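Local coordinates for protein particle-associated lyase (Acinetobacter bacteriophage AP22, PDB 4Y9V) that probably cleaves the capsular polysaccharide of Acinetobacter baumannii as a trimeric phage tailspike lyase, and is seen here with capsular saccharide bound, at residues 419-424 against 434-439; 424-429 against 459-464; 466-471 against 501-506. All coordinates share one frame; numbering follows the deposited sequence. Where two conformers were deposited one is given.

Contact 1. Residues 419-424 against 434-439; sequences VKLDGG and AGIVTI
Val419 and Leu421 turn their branches into the core to meet Ile436, Val437 and Ile439, all methyl against methyl. The two backbones are not neighbours in a sheet: even the nearest CA atoms, those of Val419 and Val437, are 8.1 Å apart, and no hydrogen bond joins the segments. The tight part is a short row of branch tips. Val419 splits its branches between two partners: CG1, anti to its own N (chi1 177°), reaches Val437 CG1 at 4.2 Å, while CG2 meets Ile439 CD1 at 4.0 Å. In both pairs the side chains run antiparallel, flank to flank. Leu421 works with one methyl: its CD1 lies 4.0 Å from Ile436 CG2, crossing that side chain at about a right angle, and 4.2 Å from Val437 CG2. Val437 is therefore held by both of its methyls, and it also packs on Val455 and Ile457 of the next coil. The looser part lies around this row: the main chains stay well apart and only the methyl ends span the distance, until the chain turns a corner at Gly423 and leads into strand 424-427. On the far side of strand 417-422, Lys420 points away from this core, its NZ making a weak hydrogen bond to Gly460 O of a second subunit. Strand 417-422 thus presents an apolar row to the interior of the pectin lyase-like beta-helix and a polar row outward, so that hydrophobic burial, rather than directional bonding, joins its two walls.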
loop_
_atom_site.group_PDB
_atom_site.type_symbol
_atom_site.label_atom_id
_atom_site.label_comp_id
_atom_site.label_asym_id
_atom_site.label_seq_id
_atom_site.Cartn_x
_atom_site.Cartn_y
_atom_site.Cartn_z
ATOM N N VAL A 419 17.621 -9.731 0.613
ATOM C CA VAL A 419 16.576 -9.524 1.620
ATOM C C VAL A 419 16.506 -8.032 1.923
ATOM O O VAL A 419 17.550 -7.476 2.315
ATOM C CB VAL A 419 16.839 -10.313 2.909
ATOM C CG1 VAL A 419 15.756 -10.011 3.946
ATOM C CG2 VAL A 419 16.929 -11.801 2.639
ATOM N N LYS A 420 15.337 -7.452 1.784
ATOM C CA LYS A 420 15.146 -6.006 1.949
ATOM C C LYS A 420 14.060 -5.768 3.001
ATOM O O LYS A 420 12.880 -5.854 2.699
ATOM C CB LYS A 420 14.785 -5.316 0.633
ATOM C CG LYS A 420 14.971 -3.815 0.618
ATOM C CD LYS A 420 14.914 -3.173 -0.789
ATOM C CE LYS A 420 15.301 -1.726 -0.762
ATOM N NZ LYS A 420 15.264 -1.184 -2.152
ATOM N N LEU A 421 14.486 -5.495 4.255
ATOM C CA LEU A 421 13.583 -5.286 5.390
ATOM C C LEU A 421 13.583 -3.779 5.629
ATOM O O LEU A 421 14.582 -3.219 6.048
ATOM C CB LEU A 421 14.066 -6.104 6.583
ATOM C CG LEU A 421 13.066 -6.250 7.736
ATOM C CD1 LEU A 421 13.630 -7.283 8.730
ATOM C CD2 LEU A 421 12.748 -4.954 8.465
ATOM N N ASP A 422 12.459 -3.159 5.282
ATOM C CA ASP A 422 12.314 -1.706 5.217
ATOM C C ASP A 422 11.182 -1.290 6.143
ATOM O O ASP A 422 10.008 -1.466 5.814
ATOM C CB ASP A 422 12.042 -1.298 3.786
ATOM C CG ASP A 422 11.868 0.141 3.511
ATOM O OD1 ASP A 422 12.163 0.971 4.376
ATOM O OD2 ASP A 422 11.387 0.462 2.355
ATOM N N GLY A 423 11.536 -0.762 7.307
ATOM C CA GLY A 423 10.578 -0.318 8.266
ATOM C C GLY A 423 9.892 -1.464 9.014
ATOM O O GLY A 423 10.133 -2.624 8.793
ATOM N N GLY A 424 9.001 -1.061 9.915
ATOM C CA GLY A 424 8.169 -1.947 10.678
ATOM C C GLY A 424 8.537 -1.953 12.157
ATOM O O GLY A 424 9.291 -1.105 12.653
ATOM N N ALA A 434 19.752 -13.900 19.730
ATOM C CA ALA A 434 18.706 -13.600 18.744
ATOM C C ALA A 434 19.292 -12.936 17.506
ATOM O O ALA A 434 20.184 -12.082 17.609
ATOM C CB ALA A 434 17.643 -12.725 19.372
ATOM N N GLY A 435 18.728 -13.240 16.360
ATOM C CA GLY A 435 19.050 -12.579 15.117
ATOM C C GLY A 435 17.788 -12.081 14.409
ATOM O O GLY A 435 16.730 -12.675 14.517
ATOM N N ILE A 436 17.967 -10.984 13.643
ATOM C CA ILE A 436 16.873 -10.473 12.804
ATOM C C ILE A 436 16.884 -11.119 11.441
ATOM O O ILE A 436 15.916 -11.792 11.082
ATOM C CB ILE A 436 16.854 -8.923 12.774
ATOM C CG1 ILE A 436 16.776 -8.326 14.185
ATOM C CG2 ILE A 436 15.705 -8.445 11.902
ATOM C CD1 ILE A 436 15.665 -8.873 15.058
ATOM N N VAL A 437 17.951 -10.930 10.649
ATOM C CA VAL A 437 18.088 -11.602 9.353
ATOM C C VAL A 437 19.320 -12.480 9.394
ATOM O O VAL A 437 20.423 -12.004 9.644
ATOM C CB VAL A 437 18.216 -10.603 8.177
ATOM C CG1 VAL A 437 18.406 -11.345 6.862
ATOM C CG2 VAL A 437 17.007 -9.682 8.091
ATOM N N THR A 438 19.109 -13.775 9.129
ATOM C CA THR A 438 20.209 -14.725 8.971
ATOM C C THR A 438 19.989 -15.523 7.676
ATOM O O THR A 438 18.909 -16.070 7.477
ATOM C CB THR A 438 20.303 -15.695 10.148
ATOM O OG1 THR A 438 20.545 -14.933 11.330
ATOM C CG2 THR A 438 21.402 -16.732 9.953
ATOM N N ILE A 439 21.016 -15.587 6.843
ATOM C CA ILE A 439 21.049 -16.467 5.672
ATOM C C ILE A 439 22.240 -17.425 5.897
ATOM O O ILE A 439 23.358 -16.951 6.120
ATOM C CB ILE A 439 21.228 -15.698 4.370
ATOM C CG1 ILE A 439 20.154 -14.595 4.170
ATOM C CG2 ILE A 439 21.320 -16.686 3.190
ATOM C CD1 ILE A 439 18.750 -15.157 3.948
#

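Contact 2. Residues 424-429 against 459-464; sequences GCINGV and GGVSCD
The carboxylate of Asp464 and the amide of Asn427 stand almost perpendicular, their planes 88° apart, at one end of two stacked strands of a parallel beta-helix, the fold of the pectin lyase-like family. Asp464 OD1 turns its syn lone pair to Gly428 N, 2.9 Å away, while a water donates to both Asp464 OD2 and Asn427 OD1, whose separation is 4.2 Å. Asn427 ND2 is spent on Tyr393 O of the preceding coil. Strands 424-427 and 461-463 run 12° from parallel, and the backbone ladder alternates between them: Ser462 N to Gly424 O, Ile426 N to Ser462 O (2.8 Å), and Asp464 N to Ile426 O. Cys425 and Ser462 share the outer face. Ser462 OG, lodged between its own N and carbonyl carbon (chi1 66°), hydrogen-bonds a water (2.8 Å), and that water donates to Ile426 O. Ile426 and Cys463 share the face turned to Trp471, their CB atoms 4.2 Å apart. Val461 extends that apolar row, placing CG2 3.7 Å from Ile426 CD1.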
loop_
_atom_site.group_PDB
_atom_site.type_symbol
_atom_site.label_atom_id
_atom_site.label_comp_id
_atom_site.label_asym_id
_atom_site.label_seq_id
_atom_site.Cartn_x
_atom_site.Cartn_y
_atom_site.Cartn_z
ATOM N N GLY A 424 9.001 -1.061 9.915
ATOM C CA GLY A 424 8.169 -1.947 10.678
ATOM C C GLY A 424 8.537 -1.953 12.157
ATOM O O GLY A 424 9.291 -1.105 12.653
ATOM N N CYS A 425 7.940 -2.919 12.866
ATOM C CA CYS A 425 7.979 -2.992 14.316
ATOM C C CYS A 425 8.183 -4.455 14.729
ATOM O O CYS A 425 7.330 -5.294 14.450
ATOM C CB CYS A 425 6.673 -2.449 14.871
ATOM S SG CYS A 425 6.611 -2.512 16.665
ATOM N N ILE A 426 9.302 -4.732 15.393
ATOM C CA ILE A 426 9.642 -6.063 15.815
ATOM C C ILE A 426 9.435 -6.127 17.339
ATOM O O ILE A 426 10.128 -5.440 18.084
ATOM C CB ILE A 426 11.103 -6.426 15.450
ATOM C CG1 ILE A 426 11.379 -6.244 13.952
ATOM C CG2 ILE A 426 11.409 -7.841 15.923
ATOM C CD1 ILE A 426 12.837 -6.210 13.600
ATOM N N ASN A 427 8.471 -6.941 17.766
ATOM C CA ASN A 427 8.086 -7.057 19.151
ATOM C C ASN A 427 8.576 -8.356 19.756
ATOM O O ASN A 427 8.465 -9.419 19.130
ATOM C CB ASN A 427 6.554 -7.079 19.291
ATOM C CG ASN A 427 5.928 -5.813 18.870
ATOM O OD1 ASN A 427 5.987 -4.817 19.587
ATOM N ND2 ASN A 427 5.278 -5.792 17.760
ATOM N N GLY A 428 9.074 -8.297 20.988
ATOM C CA GLY A 428 9.338 -9.462 21.774
ATOM C C GLY A 428 10.443 -9.257 22.770
ATOM O O GLY A 428 10.906 -8.140 22.986
ATOM N N VAL A 429 10.885 -10.341 23.373
ATOM C CA VAL A 429 11.979 -10.306 24.355
ATOM C C VAL A 429 13.337 -10.501 23.726
ATOM O O VAL A 429 14.347 -9.997 24.281
ATOM C CB VAL A 429 11.723 -11.320 25.483
ATOM C CG1 VAL A 429 10.540 -10.854 26.324
ATOM C CG2 VAL A 429 11.639 -12.743 24.997
ATOM N N GLY A 459 14.884 2.009 6.983
ATOM C CA GLY A 459 13.528 2.491 7.126
ATOM C C GLY A 459 13.046 2.715 8.522
ATOM O O GLY A 459 11.845 2.833 8.756
ATOM N N GLY A 460 13.975 2.742 9.505
ATOM C CA GLY A 460 13.560 3.042 10.864
ATOM C C GLY A 460 12.812 1.914 11.530
ATOM O O GLY A 460 12.014 2.157 12.441
ATOM N N VAL A 461 13.070 0.686 11.115
ATOM C CA VAL A 461 12.508 -0.476 11.777
ATOM C C VAL A 461 12.925 -0.473 13.243
ATOM O O VAL A 461 14.108 -0.262 13.567
ATOM C CB VAL A 461 12.916 -1.771 11.062
ATOM C CG1 VAL A 461 14.430 -1.950 10.911
ATOM C CG2 VAL A 461 12.296 -2.994 11.762
ATOM N N SER A 462 11.967 -0.721 14.121
ATOM C CA SER A 462 12.200 -0.732 15.552
ATOM C C SER A 462 12.170 -2.161 16.078
ATOM O O SER A 462 11.561 -3.071 15.506
ATOM C CB SER A 462 11.170 0.094 16.294
ATOM O OG SER A 462 9.861 -0.487 16.184
ATOM N N CYS A 463 12.843 -2.367 17.208
ATOM C CA CYS A 463 12.899 -3.656 17.860
ATOM C C CYS A 463 12.950 -3.413 19.349
ATOM O O CYS A 463 13.847 -2.699 19.828
ATOM C CB CYS A 463 14.185 -4.393 17.410
ATOM S SG CYS A 463 14.537 -5.917 18.309
ATOM N N ASP A 464 12.006 -4.007 20.097
ATOM C CA ASP A 464 11.925 -3.813 21.557
ATOM C C ASP A 464 12.520 -4.976 22.349
ATOM O O ASP A 464 12.269 -5.107 23.536
ATOM C CB ASP A 464 10.558 -3.454 22.066
ATOM C CG ASP A 464 9.596 -4.605 22.076
ATOM O OD1 ASP A 464 9.881 -5.591 21.390
ATOM O OD2 ASP A 464 8.612 -4.512 22.837
HETATM O O HOH W 1 8.619 1.878 9.700
HETATM O O HOH W 2 9.690 -2.418 18.239
HETATM O O HOH W 3 6.255 -5.587 22.390
HETATM O O HOH W 4 9.607 -6.540 24.878
#

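Contact 3. Residues 466-471 against 501-506; sequences DALRHW and ANPYLI
Asp466 begins the contact with its backbone, Asp466 O coming within 3.5 Å of Ala501 N. That carbonyl is bonded to Thr500 OG1, and Asp466 OD1 forms a salt bridge with Lys498 NZ. Leu468 N and Asn502 N both donate to one water, which bridges the coils. The Leu468 side chain serves two neighbours through CD2, 3.8 Å from Pro503 CB and also over one face of the Trp471 ring, offset toward its rim. Arg469 O accepts Tyr504 N at 2.9 Å from above the carbonyl plane, 35° out of it, and lies at the edge of the Tyr504 ring, 3.5 Å from CD2. His470 pairs with Tyr504 in a parallel bridge, CB to CB 4.2 Å; its ring is held at both nitrogens, ND1 by Arg469 NE (3.1 Å, in the plane of both groups) and NE2 by Thr438 OG1. Trp471 N then binds Tyr504 O (2.9 Å). With CG beside its own N (chi1 -78°), the indole lies alongside Pro503, whose CG sits at the ring edge, 3.8 Å from Trp471 NE1. Two chain paths running in the same direction, in register and turning corners at Trp471 and Leu505, are characteristic of successive coils of a parallel beta-helix.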
loop_
_atom_site.group_PDB
_atom_site.type_symbol
_atom_site.label_atom_id
_atom_site.label_comp_id
_atom_site.label_asym_id
_atom_site.label_seq_id
_atom_site.Cartn_x
_atom_site.Cartn_y
_atom_site.Cartn_z
ATOM N N ASP A 466 14.884 -7.143 24.643
ATOM C CA ASP A 466 15.835 -6.842 25.736
ATOM C C ASP A 466 17.263 -7.195 25.365
ATOM O O ASP A 466 18.213 -6.611 25.917
ATOM C CB ASP A 466 15.353 -7.546 27.004
ATOM C CG ASP A 466 13.971 -7.090 27.345
ATOM O OD1 ASP A 466 13.771 -5.868 27.549
ATOM O OD2 ASP A 466 13.019 -7.920 27.321
ATOM N N ALA A 467 17.445 -8.166 24.478
ATOM C CA ALA A 467 18.760 -8.578 24.003
ATOM C C ALA A 467 18.638 -8.969 22.539
ATOM O O ALA A 467 17.596 -9.499 22.121
ATOM C CB ALA A 467 19.301 -9.736 24.827
ATOM N N LEU A 468 19.675 -8.702 21.777
ATOM C CA LEU A 468 19.748 -9.047 20.355
ATOM C C LEU A 468 21.192 -9.251 20.013
ATOM O O LEU A 468 22.021 -8.386 20.292
ATOM C CB LEU A 468 19.131 -7.899 19.523
ATOM C CG LEU A 468 19.184 -8.116 18.000
ATOM C CD1 LEU A 468 18.343 -9.284 17.550
ATOM C CD2 LEU A 468 18.745 -6.831 17.273
ATOM N N ARG A 469 21.527 -10.379 19.360
ATOM C CA ARG A 469 22.898 -10.599 18.947
ATOM C C ARG A 469 23.239 -9.858 17.661
ATOM O O ARG A 469 24.317 -9.250 17.583
ATOM C CB ARG A 469 23.211 -12.096 18.786
ATOM C CG ARG A 469 24.654 -12.386 18.537
ATOM C CD ARG A 469 24.967 -13.877 18.173
ATOM N NE ARG A 469 24.800 -14.125 16.663
ATOM C CZ ARG A 469 25.434 -15.151 16.151
ATOM N NH1 ARG A 469 26.238 -16.221 16.538
ATOM N NH2 ARG A 469 25.210 -15.198 14.804
ATOM N N HIS A 470 22.385 -9.927 16.646
ATOM C CA HIS A 470 22.712 -9.299 15.366
ATOM C C HIS A 470 21.462 -8.883 14.612
ATOM O O HIS A 470 20.421 -9.539 14.679
ATOM C CB HIS A 470 23.587 -10.178 14.479
ATOM C CG HIS A 470 22.938 -11.416 13.926
ATOM N ND1 HIS A 470 23.075 -12.640 14.520
ATOM C CD2 HIS A 470 22.157 -11.558 12.829
ATOM C CE1 HIS A 470 22.364 -13.490 13.753
ATOM N NE2 HIS A 470 21.802 -12.880 12.742
ATOM N N TRP A 471 21.637 -7.826 13.807
ATOM C CA TRP A 471 20.656 -7.456 12.791
ATOM C C TRP A 471 20.825 -8.294 11.523
ATOM O O TRP A 471 19.826 -8.808 11.010
ATOM C CB TRP A 471 20.717 -5.949 12.498
ATOM C CG TRP A 471 20.023 -5.132 13.560
ATOM C CD1 TRP A 471 20.565 -4.595 14.692
ATOM C CD2 TRP A 471 18.643 -4.809 13.568
ATOM N NE1 TRP A 471 19.584 -3.931 15.408
ATOM C CE2 TRP A 471 18.387 -4.041 14.741
ATOM C CE3 TRP A 471 17.577 -5.057 12.688
ATOM C CZ2 TRP A 471 17.125 -3.550 15.052
ATOM C CZ3 TRP A 471 16.318 -4.548 13.000
ATOM C CH2 TRP A 471 16.098 -3.805 14.172
ATOM N N ALA A 501 19.885 -3.648 24.985
ATOM C CA ALA A 501 20.232 -4.303 23.725
ATOM C C ALA A 501 21.567 -3.782 23.217
ATOM O O ALA A 501 21.799 -2.571 23.212
ATOM C CB ALA A 501 19.104 -4.050 22.728
ATOM N N ASN A 502 22.398 -4.693 22.755
ATOM C CA ASN A 502 23.768 -4.379 22.314
ATOM C C ASN A 502 24.143 -5.229 21.102
ATOM O O ASN A 502 25.054 -6.059 21.212
ATOM C CB ASN A 502 24.710 -4.601 23.484
ATOM C CG ASN A 502 26.165 -4.304 23.277
ATOM O OD1 ASN A 502 26.525 -3.320 22.532
ATOM N ND2 ASN A 502 26.997 -5.050 23.905
ATOM N N PRO A 503 23.429 -5.065 19.993
ATOM C CA PRO A 503 23.620 -5.983 18.871
ATOM C C PRO A 503 24.754 -5.570 17.992
ATOM O O PRO A 503 25.121 -4.393 17.873
ATOM C CB PRO A 503 22.320 -5.802 18.101
ATOM C CG PRO A 503 21.993 -4.321 18.281
ATOM C CD PRO A 503 22.420 -4.062 19.736
ATOM N N TYR A 504 25.278 -6.559 17.218
ATOM C CA TYR A 504 25.999 -6.256 16.011
ATOM C C TYR A 504 25.011 -5.782 14.934
ATOM O O TYR A 504 23.981 -6.410 14.697
ATOM C CB TYR A 504 26.721 -7.494 15.475
ATOM C CG TYR A 504 27.917 -7.899 16.287
ATOM C CD1 TYR A 504 29.161 -7.297 16.040
ATOM C CD2 TYR A 504 27.824 -8.812 17.314
ATOM C CE1 TYR A 504 30.255 -7.628 16.781
ATOM C CE2 TYR A 504 28.944 -9.174 18.062
ATOM C CZ TYR A 504 30.160 -8.549 17.759
ATOM O OH TYR A 504 31.249 -8.927 18.526
ATOM N N LEU A 505 25.392 -4.728 14.220
ATOM C CA LEU A 505 24.669 -4.350 12.996
ATOM C C LEU A 505 24.815 -5.466 11.970
ATOM O O LEU A 505 23.861 -5.930 11.365
ATOM C CB LEU A 505 25.177 -3.007 12.520
ATOM C CG LEU A 505 24.884 -1.842 13.483
ATOM C CD1 LEU A 505 25.759 -0.649 13.183
ATOM C CD2 LEU A 505 23.418 -1.437 13.414
ATOM N N ILE A 506 26.082 -5.890 11.775
ATOM C CA ILE A 506 26.455 -6.992 10.887
ATOM C C ILE A 506 27.382 -7.884 11.695
ATOM O O ILE A 506 28.388 -7.399 12.225
ATOM C CB ILE A 506 27.137 -6.485 9.594
ATOM C CG1 ILE A 506 26.238 -5.501 8.859
ATOM C CG2 ILE A 506 27.546 -7.672 8.746
ATOM C CD1 ILE A 506 26.883 -4.917 7.618
HETATM O O HOH W 5 21.980 -7.490 23.207
HETATM O O HOH W 6 25.815 -8.921 20.162
#

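In the fold
The three contacts occupy adjoining coils of one beta-helix, with centres about 10 Å apart for contacts 1 and 2 and about 12 Å for either of these and contact 3. Gly424 belongs to both contacts 1 and 2, and Ile436 CG2 meets Ile426 CD1 at 4.0 Å. Trp471 of contact 3 packs into the core shared with contact 2: its CZ3 is 3.8 Å from Val461 CG1, and its CH2 is 3.8 Å from Cys463 CB. A probable hydrogen bond, Arg469 N to Ala434 O (2.8 Å), ties contact 3 to contact 1. None of the six segments contributes to the glycan pocket, which includes Tyr278 and His337; a bound sodium ion lies about 7 Å from Gly460.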